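Local coordinates for protein putative (PDB 4O8S) that is a nucleotidyltransferase-superfamily protein of the AbiEii family that probably transfers nucleotides, at residues 142-154 with 186-200. Numbering follows the deposited sequence.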
ATOM      1  N   HIS A 142       9.210 -10.468  10.586  1.00 86.24           N
ATOM      2  CA  HIS A 142       9.658 -11.020   9.318  1.00 85.56           C
ATOM      3  C   HIS A 142       9.732  -9.927   8.254  1.00 81.84           C
ATOM      4  O   HIS A 142       8.721  -9.577   7.640  1.00 75.47           O
ATOM      5  CB  HIS A 142       8.719 -12.142   8.858  1.00 91.70           C
ATOM      6  CG  HIS A 142       8.808 -13.388   9.687  1.00100.08           C
ATOM      7  ND1 HIS A 142       9.861 -14.273   9.588  1.00104.00           N
ATOM      8  CD2 HIS A 142       7.974 -13.899  10.624  1.00101.18           C
ATOM      9  CE1 HIS A 142       9.673 -15.275  10.430  1.00105.17           C
ATOM     10  NE2 HIS A 142       8.536 -15.071  11.071  1.00107.11           N
ATOM     11  N   THR A 143      10.927  -9.387   8.034  1.00 73.46           N
ATOM     12  CA  THR A 143      11.103  -8.390   6.985  1.00 66.81           C
ATOM     13  C   THR A 143      11.156  -9.052   5.616  1.00 67.44           C
ATOM     14  O   THR A 143      11.076 -10.275   5.499  1.00 73.51           O
ATOM     15  CB  THR A 143      12.374  -7.539   7.173  1.00 65.71           C
ATOM     16  OG1 THR A 143      13.536  -8.321   6.863  1.00 73.07           O
ATOM     17  CG2 THR A 143      12.463  -6.998   8.595  1.00 62.73           C
ATOM     18  N   ARG A 144      11.278  -8.225   4.582  1.00 64.90           N
ATOM     19  CA  ARG A 144      11.400  -8.695   3.210  1.00 59.61           C
ATOM     20  C   ARG A 144      12.306  -7.741   2.441  1.00 59.45           C
ATOM     21  O   ARG A 144      12.768  -6.729   2.985  1.00 58.15           O
ATOM     22  CB  ARG A 144      10.032  -8.766   2.538  1.00 58.88           C
ATOM     23  CG  ARG A 144       9.280  -7.444   2.569  1.00 60.85           C
ATOM     24  CD  ARG A 144       8.106  -7.447   1.599  1.00 60.62           C
ATOM     25  NE  ARG A 144       7.441  -6.145   1.563  1.00 62.10           N
ATOM     26  CZ  ARG A 144       6.130  -5.966   1.708  1.00 64.77           C
ATOM     27  NH1 ARG A 144       5.329  -7.013   1.893  1.00 62.33           N
ATOM     28  NH2 ARG A 144       5.617  -4.740   1.662  1.00 59.06           N
ATOM     29  N   THR A 145      12.554  -8.072   1.178  1.00 52.39           N
ATOM     30  CA  THR A 145      13.450  -7.287   0.344  1.00 49.42           C
ATOM     31  C   THR A 145      12.775  -7.051  -0.999  1.00 49.04           C
ATOM     32  O   THR A 145      12.975  -7.803  -1.959  1.00 52.13           O
ATOM     33  CB  THR A 145      14.805  -7.998   0.166  1.00 53.16           C
ATOM     34  OG1 THR A 145      15.420  -8.177   1.454  1.00 50.34           O
ATOM     35  CG2 THR A 145      15.734  -7.173  -0.730  1.00 50.96           C
ATOM     36  N   LYS A 146      11.947  -6.008  -1.049  1.00 46.73           N
ATOM     37  CA  LYS A 146      11.183  -5.689  -2.252  1.00 42.96           C
ATOM     38  C   LYS A 146      11.310  -4.196  -2.524  1.00 40.97           C
ATOM     39  O   LYS A 146      11.018  -3.364  -1.654  1.00 37.79           O
ATOM     40  CB  LYS A 146       9.715  -6.092  -2.083  1.00 46.15           C
ATOM     41  CG  LYS A 146       9.470  -7.612  -2.099  1.00 55.01           C
ATOM     42  CD  LYS A 146       9.888  -8.240  -3.438  1.00 55.07           C
ATOM     43  CE  LYS A 146       9.601  -9.737  -3.476  1.00 60.53           C
ATOM     44  NZ  LYS A 146       9.912 -10.295  -4.830  1.00 65.95           N
ATOM     45  N   ALA A 147      11.751  -3.865  -3.729  1.00 39.51           N
ATOM     46  CA  ALA A 147      12.078  -2.486  -4.053  1.00 42.78           C
ATOM     47  C   ALA A 147      10.871  -1.545  -3.923  1.00 41.72           C
ATOM     48  O   ALA A 147      11.034  -0.335  -3.707  1.00 40.56           O
ATOM     49  CB  ALA A 147      12.672  -2.414  -5.433  1.00 39.95           C
ATOM     50  N   ARG A 148       9.669  -2.102  -4.064  1.00 36.27           N
ATOM     51  CA  ARG A 148       8.440  -1.327  -3.891  1.00 36.40           C
ATOM     52  C   ARG A 148       8.390  -0.643  -2.543  1.00 33.92           C
ATOM     53  O   ARG A 148       7.824   0.446  -2.428  1.00 32.49           O
ATOM     54  CB  ARG A 148       7.219  -2.226  -4.044  1.00 35.43           C
ATOM     55  CG  ARG A 148       6.982  -2.658  -5.468  1.00 35.82           C
ATOM     56  CD  ARG A 148       6.038  -3.863  -5.558  1.00 36.90           C
ATOM     57  NE  ARG A 148       6.113  -4.455  -6.892  1.00 37.61           N
ATOM     58  CZ  ARG A 148       5.269  -5.374  -7.368  1.00 42.65           C
ATOM     59  NH1 ARG A 148       4.250  -5.816  -6.630  1.00 37.85           N
ATOM     60  NH2 ARG A 148       5.447  -5.844  -8.596  1.00 38.08           N
ATOM     61  N   ASP A 149       8.966  -1.274  -1.520  1.00 32.46           N
ATOM     62  CA  ASP A 149       8.968  -0.675  -0.196  1.00 32.93           C
ATOM     63  C   ASP A 149       9.756   0.638  -0.215  1.00 36.05           C
ATOM     64  O   ASP A 149       9.374   1.629   0.424  1.00 32.52           O
ATOM     65  CB  ASP A 149       9.566  -1.642   0.825  1.00 34.75           C
ATOM     66  CG  ASP A 149       8.702  -2.882   1.028  1.00 38.64           C
ATOM     67  OD1 ASP A 149       7.492  -2.817   0.708  1.00 35.02           O
ATOM     68  OD2 ASP A 149       9.235  -3.919   1.501  1.00 38.93           O
ATOM     69  N   LEU A 150      10.860   0.640  -0.954  1.00 35.77           N
ATOM     70  CA  LEU A 150      11.685   1.837  -1.069  1.00 38.21           C
ATOM     71  C   LEU A 150      10.967   2.918  -1.868  1.00 36.06           C
ATOM     72  O   LEU A 150      10.911   4.077  -1.444  1.00 35.47           O
ATOM     73  CB  LEU A 150      13.020   1.499  -1.734  1.00 37.86           C
ATOM     74  CG  LEU A 150      13.958   2.693  -1.911  1.00 44.54           C
ATOM     75  CD1 LEU A 150      14.226   3.384  -0.578  1.00 38.91           C
ATOM     76  CD2 LEU A 150      15.262   2.243  -2.538  1.00 40.65           C
ATOM     77  N   PHE A 151      10.414   2.537  -3.017  1.00 30.36           N
ATOM     78  CA  PHE A 151       9.670   3.469  -3.853  1.00 33.33           C
ATOM     79  C   PHE A 151       8.565   4.135  -3.038  1.00 34.47           C
ATOM     80  O   PHE A 151       8.390   5.365  -3.053  1.00 28.90           O
ATOM     81  CB  PHE A 151       9.016   2.708  -5.002  1.00 33.90           C
ATOM     82  CG  PHE A 151       8.308   3.597  -5.998  1.00 32.24           C
ATOM     83  CD1 PHE A 151       7.018   4.067  -5.749  1.00 32.01           C
ATOM     84  CD2 PHE A 151       8.936   3.960  -7.190  1.00 34.34           C
ATOM     85  CE1 PHE A 151       6.361   4.896  -6.672  1.00 33.33           C
ATOM     86  CE2 PHE A 151       8.297   4.797  -8.120  1.00 32.01           C
ATOM     87  CZ  PHE A 151       7.005   5.262  -7.861  1.00 34.26           C
ATOM     88  N   ASP A 152       7.794   3.305  -2.346  1.00 31.37           N
ATOM     89  CA  ASP A 152       6.640   3.802  -1.616  1.00 31.75           C
ATOM     90  C   ASP A 152       7.027   4.683  -0.444  1.00 30.81           C
ATOM     91  O   ASP A 152       6.398   5.733  -0.225  1.00 29.56           O
ATOM     92  CB  ASP A 152       5.753   2.650  -1.151  1.00 33.15           C
ATOM     93  CG  ASP A 152       5.264   1.802  -2.305  1.00 31.75           C
ATOM     94  OD1 ASP A 152       5.284   2.296  -3.449  1.00 32.22           O
ATOM     95  OD2 ASP A 152       4.856   0.643  -2.069  1.00 31.40           O
ATOM     96  N   LEU A 153       8.051   4.274   0.310  1.00 29.70           N
ATOM     97  CA  LEU A 153       8.499   5.076   1.451  1.00 30.07           C
ATOM     98  C   LEU A 153       9.060   6.423   0.997  1.00 32.91           C
ATOM     99  O   LEU A 153       8.870   7.437   1.668  1.00 30.60           O
ATOM    100  CB  LEU A 153       9.529   4.326   2.300  1.00 33.09           C
ATOM    101  CG  LEU A 153       8.916   3.312   3.283  1.00 33.79           C
ATOM    102  CD1 LEU A 153      10.020   2.564   4.027  1.00 28.21           C
ATOM    103  CD2 LEU A 153       8.001   4.033   4.264  1.00 29.11           C
ATOM    104  N   HIS A 154       9.745   6.421  -0.147  1.00 31.14           N
ATOM    105  CA  HIS A 154      10.246   7.648  -0.752  1.00 32.38           C
ATOM    106  C   HIS A 154       9.069   8.540  -1.158  1.00 32.76           C
ATOM    107  O   HIS A 154       9.068   9.734  -0.874  1.00 31.67           O
ATOM    108  CB  HIS A 154      11.125   7.300  -1.954  1.00 31.42           C
ATOM    109  CG  HIS A 154      11.517   8.479  -2.784  1.00 37.33           C
ATOM    110  ND1 HIS A 154      10.727   8.967  -3.806  1.00 37.24           N
ATOM    111  CD2 HIS A 154      12.624   9.264  -2.754  1.00 35.62           C
ATOM    112  CE1 HIS A 154      11.327  10.006  -4.363  1.00 38.97           C
ATOM    113  NE2 HIS A 154      12.478  10.205  -3.743  1.00 38.40           N
ATOM    114  N   TYR A 186      18.567  -3.588  -3.320  1.00 40.61           N
ATOM    115  CA  TYR A 186      17.374  -3.547  -4.178  1.00 40.32           C
ATOM    116  C   TYR A 186      17.606  -3.596  -5.674  1.00 38.43           C
ATOM    117  O   TYR A 186      16.654  -3.788  -6.431  1.00 38.75           O
ATOM    118  CB  TYR A 186      16.539  -2.298  -3.859  1.00 38.13           C
ATOM    119  CG  TYR A 186      15.861  -2.337  -2.513  1.00 37.47           C
ATOM    120  CD1 TYR A 186      14.872  -3.278  -2.237  1.00 35.91           C
ATOM    121  CD2 TYR A 186      16.179  -1.411  -1.530  1.00 35.12           C
ATOM    122  CE1 TYR A 186      14.228  -3.303  -1.000  1.00 35.54           C
ATOM    123  CE2 TYR A 186      15.540  -1.432  -0.288  1.00 37.95           C
ATOM    124  CZ  TYR A 186      14.569  -2.382  -0.038  1.00 34.58           C
ATOM    125  OH  TYR A 186      13.935  -2.408   1.188  1.00 36.57           O
ATOM    126  N   LEU A 187      18.851  -3.410  -6.115  1.00 46.09           N
ATOM    127  CA  LEU A 187      19.112  -3.265  -7.553  1.00 45.57           C
ATOM    128  C   LEU A 187      18.590  -4.412  -8.415  1.00 44.78           C
ATOM    129  O   LEU A 187      18.000  -4.176  -9.481  1.00 46.33           O
ATOM    130  CB  LEU A 187      20.596  -2.999  -7.842  1.00 48.18           C
ATOM    131  CG  LEU A 187      20.822  -2.569  -9.299  1.00 47.75           C
ATOM    132  CD1 LEU A 187      19.912  -1.415  -9.648  1.00 52.15           C
ATOM    133  CD2 LEU A 187      22.267  -2.181  -9.563  1.00 50.19           C
ATOM    134  N   VAL A 188      18.783  -5.646  -7.951  1.00 45.22           N
ATOM    135  CA  VAL A 188      18.291  -6.804  -8.702  1.00 45.77           C
ATOM    136  C   VAL A 188      16.764  -6.789  -8.787  1.00 42.51           C
ATOM    137  O   VAL A 188      16.187  -6.961  -9.871  1.00 43.48           O
ATOM    138  CB  VAL A 188      18.757  -8.146  -8.082  1.00 43.49           C
ATOM    139  CG1 VAL A 188      17.979  -9.327  -8.693  1.00 43.00           C
ATOM    140  CG2 VAL A 188      20.268  -8.324  -8.266  1.00 44.45           C
ATOM    141  N   ASP A 189      16.117  -6.579  -7.646  1.00 42.78           N
ATOM    142  CA  ASP A 189      14.665  -6.584  -7.603  1.00 42.32           C
ATOM    143  C   ASP A 189      14.088  -5.474  -8.487  1.00 45.26           C
ATOM    144  O   ASP A 189      13.149  -5.721  -9.240  1.00 45.41           O
ATOM    145  CB  ASP A 189      14.159  -6.456  -6.168  1.00 45.28           C
ATOM    146  CG  ASP A 189      12.692  -6.840  -6.036  1.00 53.40           C
ATOM    147  OD1 ASP A 189      12.315  -7.922  -6.566  1.00 50.20           O
ATOM    148  OD2 ASP A 189      11.918  -6.058  -5.422  1.00 47.41           O
ATOM    149  N   VAL A 190      14.666  -4.272  -8.432  1.00 45.41           N
ATOM    150  CA  VAL A 190      14.209  -3.183  -9.307  1.00 41.31           C
ATOM    151  C   VAL A 190      14.201  -3.577 -10.784  1.00 43.76           C
ATOM    152  O   VAL A 190      13.188  -3.415 -11.470  1.00 39.98           O
ATOM    153  CB  VAL A 190      15.068  -1.907  -9.182  1.00 43.31           C
ATOM    154  CG1 VAL A 190      14.702  -0.928 -10.288  1.00 46.17           C
ATOM    155  CG2 VAL A 190      14.884  -1.252  -7.829  1.00 42.85           C
ATOM    156  N   LYS A 191      15.328  -4.090 -11.280  1.00 48.94           N
ATOM    157  CA  LYS A 191      15.440  -4.407 -12.703  1.00 48.65           C
ATOM    158  C   LYS A 191      14.466  -5.501 -13.142  1.00 44.73           C
ATOM    159  O   LYS A 191      14.026  -5.536 -14.297  1.00 47.45           O
ATOM    160  CB  LYS A 191      16.881  -4.802 -13.048  1.00 54.67           C
ATOM    161  CG  LYS A 191      17.906  -3.733 -12.666  1.00 54.08           C
ATOM    162  CD  LYS A 191      17.665  -2.430 -13.422  1.00 57.78           C
ATOM    163  CE  LYS A 191      18.574  -1.310 -12.904  1.00 63.12           C
ATOM    164  NZ  LYS A 191      18.133   0.070 -13.316  1.00 66.50           N
ATOM    165  N   LEU A 192      14.126  -6.382 -12.208  1.00 43.31           N
ATOM    166  CA  LEU A 192      13.210  -7.483 -12.477  1.00 47.00           C
ATOM    167  C   LEU A 192      11.742  -7.104 -12.264  1.00 49.08           C
ATOM    168  O   LEU A 192      10.849  -7.765 -12.791  1.00 50.03           O
ATOM    169  CB  LEU A 192      13.572  -8.688 -11.601  1.00 51.11           C
ATOM    170  CG  LEU A 192      14.901  -9.376 -11.933  1.00 51.77           C
ATOM    171  CD1 LEU A 192      15.212 -10.465 -10.914  1.00 53.45           C
ATOM    172  CD2 LEU A 192      14.849  -9.944 -13.340  1.00 49.90           C
ATOM    173  N   ASP A 193      11.490  -6.043 -11.497  1.00 43.56           N
ATOM    174  CA  ASP A 193      10.115  -5.618 -11.222  1.00 40.39           C
ATOM    175  C   ASP A 193       9.555  -4.732 -12.349  1.00 43.52           C
ATOM    176  O   ASP A 193       9.975  -3.577 -12.518  1.00 44.12           O
ATOM    177  CB  ASP A 193      10.067  -4.873  -9.883  1.00 41.84           C
ATOM    178  CG  ASP A 193       8.643  -4.661  -9.369  1.00 39.12           C
ATOM    179  OD1 ASP A 193       7.690  -4.690 -10.174  1.00 38.96           O
ATOM    180  OD2 ASP A 193       8.482  -4.453  -8.147  1.00 41.84           O
ATOM    181  N   ALA A 194       8.589  -5.262 -13.098  1.00 46.42           N
ATOM    182  CA  ALA A 194       7.986  -4.537 -14.221  1.00 47.56           C
ATOM    183  C   ALA A 194       7.139  -3.331 -13.801  1.00 46.82           C
ATOM    184  O   ALA A 194       6.789  -2.496 -14.638  1.00 45.66           O
ATOM    185  CB  ALA A 194       7.154  -5.479 -15.082  1.00 50.22           C
ATOM    186  N   LEU A 195       6.797  -3.250 -12.517  1.00 47.48           N
ATOM    187  CA  LEU A 195       6.069  -2.085 -12.008  1.00 45.51           C
ATOM    188  C   LEU A 195       7.026  -0.923 -11.688  1.00 43.94           C
ATOM    189  O   LEU A 195       6.591   0.217 -11.465  1.00 46.39           O
ATOM    190  CB  LEU A 195       5.211  -2.465 -10.789  1.00 41.90           C
ATOM    191  CG  LEU A 195       4.120  -3.531 -11.027  1.00 45.76           C
ATOM    192  CD1 LEU A 195       3.122  -3.602  -9.874  1.00 43.31           C
ATOM    193  CD2 LEU A 195       3.387  -3.293 -12.335  1.00 45.54           C
ATOM    194  N   LEU A 196       8.329  -1.210 -11.695  1.00 38.58           N
ATOM    195  CA  LEU A 196       9.348  -0.240 -11.294  1.00 40.13           C
ATOM    196  C   LEU A 196      10.427   0.018 -12.338  1.00 41.63           C
ATOM    197  O   LEU A 196      10.943   1.139 -12.439  1.00 38.83           O
ATOM    198  CB  LEU A 196      10.047  -0.708 -10.015  1.00 39.70           C
ATOM    199  CG  LEU A 196       9.209  -0.987  -8.768  1.00 39.98           C
ATOM    200  CD1 LEU A 196      10.079  -1.600  -7.681  1.00 34.56           C
ATOM    201  CD2 LEU A 196       8.530   0.292  -8.273  1.00 37.27           C
ATOM    202  N   ASN A 197      10.789  -1.020 -13.088  1.00 48.93           N
ATOM    203  CA  ASN A 197      12.007  -0.977 -13.899  1.00 50.22           C
ATOM    204  C   ASN A 197      12.057   0.117 -14.966  1.00 52.11           C
ATOM    205  O   ASN A 197      13.143   0.514 -15.389  1.00 54.92           O
ATOM    206  CB  ASN A 197      12.369  -2.365 -14.480  1.00 50.00           C
ATOM    207  CG  ASN A 197      11.248  -2.983 -15.309  1.00 52.63           C
ATOM    208  OD1 ASN A 197      10.402  -2.278 -15.864  1.00 55.40           O
ATOM    209  ND2 ASN A 197      11.246  -4.316 -15.403  1.00 51.81           N
ATOM    210  N   GLN A 198      10.898   0.611 -15.391  1.00 51.66           N
ATOM    211  CA  GLN A 198      10.862   1.682 -16.388  1.00 52.40           C
ATOM    212  C   GLN A 198      10.695   3.079 -15.780  1.00 54.17           C
ATOM    213  O   GLN A 198      10.791   4.076 -16.495  1.00 55.30           O
ATOM    214  CB  GLN A 198       9.750   1.432 -17.412  1.00 56.66           C
ATOM    215  CG  GLN A 198       9.925   0.158 -18.232  1.00 59.47           C
ATOM    216  CD  GLN A 198      11.295   0.079 -18.889  1.00 66.33           C
ATOM    217  OE1 GLN A 198      12.159  -0.702 -18.469  1.00 66.56           O
ATOM    218  NE2 GLN A 198      11.506   0.897 -19.926  1.00 66.64           N
ATOM    219  N   ILE A 199      10.452   3.169 -14.471  1.00 41.20           N
ATOM    220  CA  ILE A 199      10.168   4.476 -13.871  1.00 41.31           C
ATOM    221  C   ILE A 199      11.067   4.890 -12.698  1.00 43.91           C
ATOM    222  O   ILE A 199      11.095   6.056 -12.302  1.00 44.43           O
ATOM    223  CB  ILE A 199       8.692   4.577 -13.411  1.00 40.02           C
ATOM    224  CG1 ILE A 199       8.376   3.490 -12.377  1.00 39.62           C
ATOM    225  CG2 ILE A 199       7.759   4.476 -14.601  1.00 42.84           C
ATOM    226  CD1 ILE A 199       7.018   3.663 -11.696  1.00 41.44           C
HETATM  227  N   MSE A 200      11.803   3.941 -12.142  1.00 40.78           N
HETATM  228  CA  MSE A 200      12.519   4.222 -10.921  1.00 40.40           C
HETATM  229  C   MSE A 200      14.023   4.373 -11.153  1.00 43.09           C
HETATM  230  O   MSE A 200      14.647   3.530 -11.811  1.00 40.63           O
HETATM  231  CB  MSE A 200      12.225   3.136  -9.893  1.00 35.27           C
HETATM  232  CG  MSE A 200      12.781   3.447  -8.529  1.00 39.96           C
HETATM  233 SE   MSE A 200      12.542   1.868  -7.364  1.00 42.18          SE
HETATM  234  CE  MSE A 200      12.868   2.745  -5.664  1.00 37.65           C
TER
HETATM  235  O   HOH W   1      11.736  -4.285   1.199  1.00 40.47           O
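At the start of helix 147-159 in the helical part of this AbiEii-family nucleotidyltransferase, Ala147 and Arg148 are each held by an aspartate from the end of helix 179-192 and the turn after it. Asp189 OD2 takes the backbone N-H of Ala147 on its anti lone pair, at 2.8 Å and nearly straight (168°). Arg148 grips Asp193 side-on: NE donates to OD2 at 2.7 Å, tilted from the guanidinium plane, and NH2 donates to OD1 at 3.0 Å, in that plane. Leu195 N reaches Asp193 OD1 from the opposite face of the carboxylate, closing an Asx turn that fixes its rotation, while Leu195 CD1 lies over one guanidinium face. Ala147 CB fits tightly against Val190 CG2 (3.5 Å) and also meets Leu196 CD1. A chi1 of -175° turns the Phe151 ring toward Leu196 CD2 and Ile199 CD1. Selenomethionine Met200 brings CE to Phe151 N (3.6 Å) and Leu150 CG. Leu150 CB sits over one face of Tyr186, whose OH bonds a water that accepts from Lys146 N; Asp149 pairs with Arg144 and Lys133. The axes of 147-154 and 186-192 pass 9.9 Å apart at -89°, a near-perpendicular helix packing joined by a side-on Arg-Asp salt bridge and an Asx turn.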